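Local coordinates for protein alpha-1,3-glucanase (Streptomyces thermodiastaticus, PDB 7C7D) that probably hydrolyses alpha-1,3-glucan as a thermostable endo-type glycoside hydrolase of family GH87, built from a calcium-binding beta domain and a right-handed parallel beta-helix, at residues T518-V524 / T541-A547; N426-G431 / T460-N466. All blocks are in the same frame, centred on the assembly; numbering follows the deposited sequence.

Interaction 1. Residues T518-V524 / T541-A547; sequences TVDGAAV and TFRNVTA
Residues 518-524 and 541-547 pair as parallel beta strands on successive turns of the beta-helix, near the C-terminal end of the coil. The register runs from Thr518 beside Thr541 to Val524 beside Ala547, and the axis of 518-524 runs 4.7 Å from those of both 541-543 and 545-547. Val519 lies between two backbone bonds: its N donates to Thr541 O at 2.8 Å, and its O accepts from Arg543 N. The bonds continue through the corner at Asn544, from Gly521 N to Arg543 O, from Ala522 N to Asn544 O, and from Thr546 N to Ala522 O at 2.9 Å. Gly521 and Asn544 both carry positive phi, and a side chain at Gly521 would jam against the preceding carbonyl.

Asp520 carries the polar face. Its CG is anti to the backbone N (chi1 -173°), which carries the carboxylate out to Arg543 and Asn544. In the conformer described, one of two deposited, Arg543 comes side-on and gives two bonds to a single oxygen: NH2 meets Asp520 OD2 at 2.9 Å and NE meets it at 3.0 Å. The two planes stand 79° apart. The other oxygen, Asp520 OD1, takes a nearly straight bond from Asn544 ND2 at 2.9 Å, on its syn side but tilted out of the carboxylate plane. In this conformer both oxygens are held, which probably limits rotation of the carboxylate.

The face bearing Val519, Ala522 and Val524 is apolar and buried. Val519 CB meets the Phe542 ring at CD2, 3.7 Å away, while its CG1 touches Val545 CG2.

Strand 502-505 supplies Phe502 and Phe504 against Val519. Strand 486-495 pairs with the other edge of 518-524, and strand 567-571 places Val569 on Phe542. Asn575 bonds the backbone of Phe542 and Val545.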
ATOM      1  N   THR A 518       7.653  19.529  14.599  1.00 11.66           N
ATOM      2  CA  THR A 518       6.460  20.096  15.214  1.00 12.45           C
ATOM      3  C   THR A 518       5.292  19.164  14.954  1.00 12.30           C
ATOM      4  O   THR A 518       5.043  18.784  13.806  1.00 13.37           O
ATOM      5  CB  THR A 518       6.140  21.468  14.616  1.00 14.95           C
ATOM      6  OG1 THR A 518       7.259  22.337  14.810  1.00 16.86           O
ATOM      7  CG2 THR A 518       4.905  22.070  15.287  1.00 16.92           C
ATOM      8  N   VAL A 519       4.596  18.778  16.019  1.00 11.65           N
ATOM      9  CA  VAL A 519       3.328  18.070  15.912  1.00 11.37           C
ATOM     10  C   VAL A 519       2.249  19.057  16.326  1.00 11.22           C
ATOM     11  O   VAL A 519       2.241  19.525  17.474  1.00 13.04           O
ATOM     12  CB  VAL A 519       3.307  16.819  16.804  1.00 12.42           C
ATOM     13  CG1 VAL A 519       1.926  16.160  16.766  1.00 13.42           C
ATOM     14  CG2 VAL A 519       4.391  15.847  16.373  1.00 13.99           C
ATOM     15  N   ASP A 520       1.365  19.408  15.393  1.00 10.87           N
ATOM     16  CA  ASP A 520       0.346  20.421  15.646  1.00 11.06           C
ATOM     17  C   ASP A 520      -0.995  19.905  15.150  1.00 10.41           C
ATOM     18  O   ASP A 520      -1.250  19.881  13.940  1.00 10.74           O
ATOM     19  CB  ASP A 520       0.703  21.751  14.975  1.00 12.76           C
ATOM     20  CG  ASP A 520      -0.245  22.876  15.350  1.00 15.81           C
ATOM     21  OD1 ASP A 520      -1.377  22.617  15.806  1.00 13.82           O
ATOM     22  OD2 ASP A 520       0.150  24.048  15.179  1.00 22.04           O
ATOM     23  N   GLY A 521      -1.851  19.513  16.085  1.00 10.48           N
ATOM     24  CA  GLY A 521      -3.195  19.098  15.760  1.00 10.30           C
ATOM     25  C   GLY A 521      -3.270  17.601  15.572  1.00 10.78           C
ATOM     26  O   GLY A 521      -2.817  17.084  14.549  1.00 11.46           O
ATOM     27  N   ALA A 522      -3.816  16.887  16.548  1.00 10.94           N
ATOM     28  CA  ALA A 522      -3.972  15.453  16.393  1.00 11.54           C
ATOM     29  C   ALA A 522      -5.141  14.995  17.244  1.00 11.56           C
ATOM     30  O   ALA A 522      -5.411  15.548  18.315  1.00 13.37           O
ATOM     31  CB  ALA A 522      -2.698  14.686  16.766  1.00 12.07           C
ATOM     32  N   ALA A 523      -5.843  13.991  16.742  1.00 11.93           N
ATOM     33  CA  ALA A 523      -6.889  13.289  17.475  1.00 12.77           C
ATOM     34  C   ALA A 523      -6.394  11.864  17.662  1.00 12.22           C
ATOM     35  O   ALA A 523      -6.322  11.094  16.698  1.00 12.58           O
ATOM     36  CB  ALA A 523      -8.203  13.306  16.700  1.00 15.62           C
ATOM     37  N   VAL A 524      -6.018  11.526  18.890  1.00 11.70           N
ATOM     38  CA  VAL A 524      -5.380  10.254  19.208  1.00 11.94           C
ATOM     39  C   VAL A 524      -6.323   9.499  20.128  1.00 12.69           C
ATOM     40  O   VAL A 524      -6.690   9.999  21.194  1.00 15.34           O
ATOM     41  CB  VAL A 524      -4.011  10.475  19.871  1.00 12.35           C
ATOM     42  CG1 VAL A 524      -3.344   9.151  20.184  1.00 14.39           C
ATOM     43  CG2 VAL A 524      -3.110  11.338  18.982  1.00 13.34           C
ATOM     44  N   THR A 541       8.212  20.084  19.382  1.00 13.20           N
ATOM     45  CA  THR A 541       7.129  20.873  19.945  1.00 13.04           C
ATOM     46  C   THR A 541       5.803  20.206  19.623  1.00 11.82           C
ATOM     47  O   THR A 541       5.574  19.779  18.485  1.00 12.44           O
ATOM     48  CB  THR A 541       7.147  22.283  19.357  1.00 15.66           C
ATOM     49  OG1 THR A 541       8.394  22.903  19.683  1.00 19.27           O
ATOM     50  CG2 THR A 541       6.000  23.129  19.913  1.00 16.95           C
ATOM     51  N   PHE A 542       4.935  20.123  20.628  1.00 11.56           N
ATOM     52  CA  PHE A 542       3.620  19.513  20.489  1.00 10.85           C
ATOM     53  C   PHE A 542       2.540  20.517  20.853  1.00 11.22           C
ATOM     54  O   PHE A 542       2.567  21.090  21.948  1.00 12.26           O
ATOM     55  CB  PHE A 542       3.491  18.295  21.400  1.00 13.47           C
ATOM     56  CG  PHE A 542       4.507  17.234  21.099  1.00 17.30           C
ATOM     57  CD1 PHE A 542       5.802  17.343  21.588  1.00 19.91           C
ATOM     58  CD2 PHE A 542       4.192  16.153  20.299  1.00 20.17           C
ATOM     59  CE1 PHE A 542       6.757  16.390  21.303  1.00 21.14           C
ATOM     60  CE2 PHE A 542       5.153  15.181  20.002  1.00 18.68           C
ATOM     61  CZ  PHE A 542       6.428  15.306  20.513  1.00 20.75           C
ATOM     62  N   ARG A 543       1.588  20.722  19.943  1.00 11.20           N
ATOM     63  CA  ARG A 543       0.447  21.591  20.182  0.54 11.73           C
ATOM     64  C   ARG A 543      -0.818  20.892  19.712  1.00 10.90           C
ATOM     65  O   ARG A 543      -0.808  20.175  18.709  1.00 10.91           O
ATOM     66  CB  ARG A 543       0.546  22.906  19.377  0.54 16.36           C
ATOM     67  CG  ARG A 543       1.673  23.843  19.747  0.54 19.42           C
ATOM     68  CD  ARG A 543       1.539  25.164  18.990  0.54 21.52           C
ATOM     69  NE  ARG A 543       1.666  24.993  17.544  0.54 23.96           N
ATOM     70  CZ  ARG A 543       2.807  25.132  16.876  0.54 25.86           C
ATOM     71  NH1 ARG A 543       3.918  25.445  17.529  0.54 26.34           N
ATOM     72  NH2 ARG A 543       2.841  24.957  15.561  0.54 26.64           N
ATOM     73  N   ASN A 544      -1.920  21.131  20.428  1.00 10.32           N
ATOM     74  CA  ASN A 544      -3.243  20.751  19.944  1.00 10.21           C
ATOM     75  C   ASN A 544      -3.393  19.250  19.721  1.00  9.76           C
ATOM     76  O   ASN A 544      -4.122  18.819  18.827  1.00 10.66           O
ATOM     77  CB  ASN A 544      -3.601  21.552  18.692  1.00 10.74           C
ATOM     78  CG  ASN A 544      -3.468  23.030  18.932  1.00 10.95           C
ATOM     79  OD1 ASN A 544      -3.918  23.525  19.973  1.00 11.04           O
ATOM     80  ND2 ASN A 544      -2.820  23.743  18.016  1.00 11.73           N
ATOM     81  N   VAL A 545      -2.733  18.446  20.550  1.00 10.56           N
ATOM     82  CA  VAL A 545      -2.868  16.995  20.499  1.00 10.78           C
ATOM     83  C   VAL A 545      -3.866  16.582  21.572  1.00 11.24           C
ATOM     84  O   VAL A 545      -3.607  16.748  22.767  1.00 11.61           O
ATOM     85  CB  VAL A 545      -1.515  16.301  20.691  1.00 11.83           C
ATOM     86  CG1 VAL A 545      -1.695  14.784  20.753  1.00 13.32           C
ATOM     87  CG2 VAL A 545      -0.564  16.694  19.564  1.00 12.82           C
ATOM     88  N   THR A 546      -5.020  16.074  21.141  1.00 11.82           N
ATOM     89  CA  THR A 546      -6.079  15.608  22.032  1.00 13.96           C
ATOM     90  C   THR A 546      -6.057  14.084  22.049  1.00 13.24           C
ATOM     91  O   THR A 546      -6.240  13.452  21.006  1.00 15.80           O
ATOM     92  CB  THR A 546      -7.435  16.082  21.504  1.00 18.08           C
ATOM     93  OG1 THR A 546      -7.440  17.512  21.379  1.00 20.47           O
ATOM     94  CG2 THR A 546      -8.561  15.641  22.431  1.00 20.67           C
ATOM     95  N   ALA A 547      -5.850  13.493  23.224  1.00 13.10           N
ATOM     96  CA  ALA A 547      -5.768  12.047  23.363  1.00 13.27           C
ATOM     97  C   ALA A 547      -6.853  11.549  24.303  1.00 13.75           C
ATOM     98  O   ALA A 547      -7.162  12.196  25.312  1.00 15.02           O
ATOM     99  CB  ALA A 547      -4.401  11.623  23.911  1.00 15.31           C
TER
HETATM  100  O   HOH W   1       6.581  24.994  15.602  1.00 44.31           O

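Interaction 2. Residues N426-G431 / T460-N466; sequences NALGSG and TGAINPN
Asn426 to Gly429 form a type II beta turn that packs against 460-466, with Ala427 nearest Ala462 at 5.1 Å between CA atoms. A water bridges the two segments: it donates to Asn426 O and Gly429 O, and accepts a weak bond from Gly461 N, which also bonds Thr425 OG1.

Small apolar groups rest on backbone carbonyls, amides and a proline ring. Ala462 CB sits 3.3 Å from Asn426 O. Ala427 CB lies 3.5 Å from Ile463 O and also touches Pro465 CD. Leu428 reaches across with one branch: its CD2 lies 3.7 Å from both Asn464 OD1 and Asn464 ND2. It also touches Pro465 CD and Asn466 ND2, which donates to Pro154 O. Asn464 CG lies opposite the backbone N (chi1 -169°), turning the amide to Leu428 and into an Asx turn, where OD1 accepts from Asn466 N at 2.7 Å. An alanine at Asn464 would lose this bond, would probably let the turn at Pro465 relax, and would leave Leu428 CD2 without the amide beside it.

The turn connects strands 415-423 and 432-435 of one beta-helix coil. It packs on the segment after strand 449-458 of the next coil, where strand 462-464 pairs antiparallel with 469-471.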
ATOM      1  N   ASN A 426       2.316  -4.003  10.154  1.00 12.62           N
ATOM      2  CA  ASN A 426       2.866  -5.172  10.821  1.00 13.37           C
ATOM      3  C   ASN A 426       4.317  -4.970  11.224  1.00 13.03           C
ATOM      4  O   ASN A 426       4.835  -3.851  11.163  1.00 13.95           O
ATOM      5  CB  ASN A 426       2.692  -6.389   9.918  1.00 13.85           C
ATOM      6  CG  ASN A 426       1.241  -6.762   9.769  1.00 13.34           C
ATOM      7  OD1 ASN A 426       0.623  -7.207  10.728  1.00 14.83           O
ATOM      8  ND2 ASN A 426       0.681  -6.561   8.577  1.00 13.55           N
ATOM      9  N   ALA A 427       4.969  -6.050  11.645  1.00 13.84           N
ATOM     10  CA  ALA A 427       6.317  -5.947  12.171  1.00 14.94           C
ATOM     11  C   ALA A 427       7.246  -5.338  11.134  1.00 15.13           C
ATOM     12  O   ALA A 427       7.109  -5.557   9.926  1.00 15.16           O
ATOM     13  CB  ALA A 427       6.827  -7.328  12.583  1.00 16.29           C
ATOM     14  N   LEU A 428       8.194  -4.561  11.629  1.00 14.54           N
ATOM     15  CA  LEU A 428       9.308  -3.935  10.920  1.00 14.50           C
ATOM     16  C   LEU A 428       8.963  -2.535  10.438  1.00 15.68           C
ATOM     17  O   LEU A 428       9.832  -1.878   9.856  1.00 17.21           O
ATOM     18  CB  LEU A 428       9.925  -4.769   9.777  1.00 16.05           C
ATOM     19  CG  LEU A 428      10.366  -6.183  10.171  1.00 18.23           C
ATOM     20  CD1 LEU A 428      10.939  -6.923   8.973  1.00 19.84           C
ATOM     21  CD2 LEU A 428      11.379  -6.143  11.302  1.00 19.88           C
ATOM     22  N   GLY A 429       7.748  -2.043  10.686  1.00 15.65           N
ATOM     23  CA  GLY A 429       7.398  -0.704  10.254  1.00 16.21           C
ATOM     24  C   GLY A 429       6.376   0.022  11.100  1.00 13.65           C
ATOM     25  O   GLY A 429       5.991  -0.433  12.178  1.00 14.66           O
ATOM     26  N   SER A 430       5.957   1.171  10.576  1.00 11.42           N
ATOM     27  CA  SER A 430       5.018   2.120  11.152  1.00 11.08           C
ATOM     28  C   SER A 430       3.949   2.407  10.101  1.00 10.80           C
ATOM     29  O   SER A 430       4.085   2.040   8.930  1.00 11.24           O
ATOM     30  CB  SER A 430       5.747   3.433  11.475  1.00 11.50           C
ATOM     31  OG  SER A 430       6.685   3.254  12.521  1.00 12.43           O
ATOM     32  N   GLY A 431       2.879   3.094  10.504  1.00 10.26           N
ATOM     33  CA  GLY A 431       1.957   3.616   9.505  1.00 10.71           C
ATOM     34  C   GLY A 431       2.652   4.559   8.539  1.00  9.51           C
ATOM     35  O   GLY A 431       2.578   4.391   7.320  1.00 10.41           O
ATOM     36  N   THR A 460      -2.037   0.842  13.422  1.00 10.18           N
ATOM     37  CA  THR A 460      -0.677   0.841  12.902  1.00 10.60           C
ATOM     38  C   THR A 460       0.339   0.895  14.037  1.00 10.75           C
ATOM     39  O   THR A 460       0.052   1.378  15.139  1.00 11.43           O
ATOM     40  CB  THR A 460      -0.429   1.979  11.893  1.00 10.62           C
ATOM     41  OG1 THR A 460      -0.409   3.258  12.549  1.00 11.16           O
ATOM     42  CG2 THR A 460      -1.469   1.961  10.773  1.00 11.13           C
ATOM     43  N   GLY A 461       1.544   0.424  13.733  1.00 13.48           N
ATOM     44  CA  GLY A 461       2.577   0.137  14.706  1.00 13.57           C
ATOM     45  C   GLY A 461       2.618  -1.346  15.046  1.00 14.24           C
ATOM     46  O   GLY A 461       1.651  -2.089  14.852  1.00 15.85           O
ATOM     47  N   ALA A 462       3.764  -1.790  15.561  1.00 14.70           N
ATOM     48  CA  ALA A 462       3.973  -3.223  15.753  1.00 15.65           C
ATOM     49  C   ALA A 462       5.261  -3.460  16.527  1.00 16.24           C
ATOM     50  O   ALA A 462       6.186  -2.645  16.491  1.00 17.41           O
ATOM     51  CB  ALA A 462       4.055  -3.966  14.415  1.00 16.87           C
ATOM     52  N   ILE A 463       5.322  -4.612  17.200  1.00 18.12           N
ATOM     53  CA  ILE A 463       6.569  -5.051  17.821  1.00 20.47           C
ATOM     54  C   ILE A 463       7.578  -5.384  16.735  1.00 21.62           C
ATOM     55  O   ILE A 463       7.287  -6.162  15.819  1.00 23.55           O
ATOM     56  CB  ILE A 463       6.331  -6.282  18.709  1.00 25.21           C
ATOM     57  CG1 ILE A 463       5.405  -5.940  19.865  1.00 28.20           C
ATOM     58  CG2 ILE A 463       7.658  -6.847  19.219  1.00 26.76           C
ATOM     59  CD1 ILE A 463       6.070  -5.143  20.958  1.00 29.72           C
ATOM     60  N   ASN A 464       8.772  -4.807  16.837  1.00 23.49           N
ATOM     61  CA  ASN A 464       9.876  -5.253  15.999  1.00 27.44           C
ATOM     62  C   ASN A 464      10.538  -6.448  16.670  1.00 29.41           C
ATOM     63  O   ASN A 464      11.069  -6.307  17.777  1.00 29.41           O
ATOM     64  CB  ASN A 464      10.908  -4.149  15.802  1.00 30.70           C
ATOM     65  CG  ASN A 464      11.939  -4.499  14.725  1.00 32.65           C
ATOM     66  OD1 ASN A 464      12.530  -5.576  14.748  1.00 33.97           O
ATOM     67  ND2 ASN A 464      12.168  -3.584  13.793  1.00 33.14           N
ATOM     68  N   PRO A 465      10.539  -7.627  16.043  1.00 31.37           N
ATOM     69  CA  PRO A 465      11.128  -8.808  16.691  1.00 33.78           C
ATOM     70  C   PRO A 465      12.625  -8.713  16.877  1.00 37.19           C
ATOM     71  O   PRO A 465      13.187  -9.504  17.646  1.00 37.47           O
ATOM     72  CB  PRO A 465      10.773  -9.944  15.727  1.00 33.73           C
ATOM     73  CG  PRO A 465      10.688  -9.268  14.399  1.00 33.31           C
ATOM     74  CD  PRO A 465      10.089  -7.916  14.672  1.00 31.92           C
ATOM     75  N   ASN A 466      13.291  -7.782  16.201  1.00 40.43           N
ATOM     76  CA  ASN A 466      14.729  -7.661  16.373  1.00 45.05           C
ATOM     77  C   ASN A 466      15.093  -7.022  17.719  1.00 51.25           C
ATOM     78  O   ASN A 466      16.120  -7.404  18.295  1.00 52.32           O
ATOM     79  CB  ASN A 466      15.350  -6.966  15.152  1.00 42.92           C
ATOM     80  CG  ASN A 466      15.190  -7.785  13.855  1.00 42.58           C
ATOM     81  OD1 ASN A 466      15.551  -8.960  13.797  1.00 43.21           O
ATOM     82  ND2 ASN A 466      14.629  -7.157  12.821  1.00 41.70           N
TER
HETATM   83  O   HOH W   2       3.488  -1.499  12.063  1.00 15.43           O

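Both interactions belong to the beta-helix, with centres 22 Å apart and nearest atoms about 10 Å apart, so they do not touch. Interaction 2 comes first along the chain and closes before interaction 1 opens. Strands 415-423, 449-458, 486-495, 517-527 and 538-550 pair in sequence, so this parallel run leads from the coils of 426-431 and 460-466 to the strand pair of interaction 1. The contacts differ in kind. Interaction 1 continues the coil stack toward its C-terminal end. Interaction 2 packs a turn against the start of a short antiparallel hairpin, an excursion from the middle of the same stack.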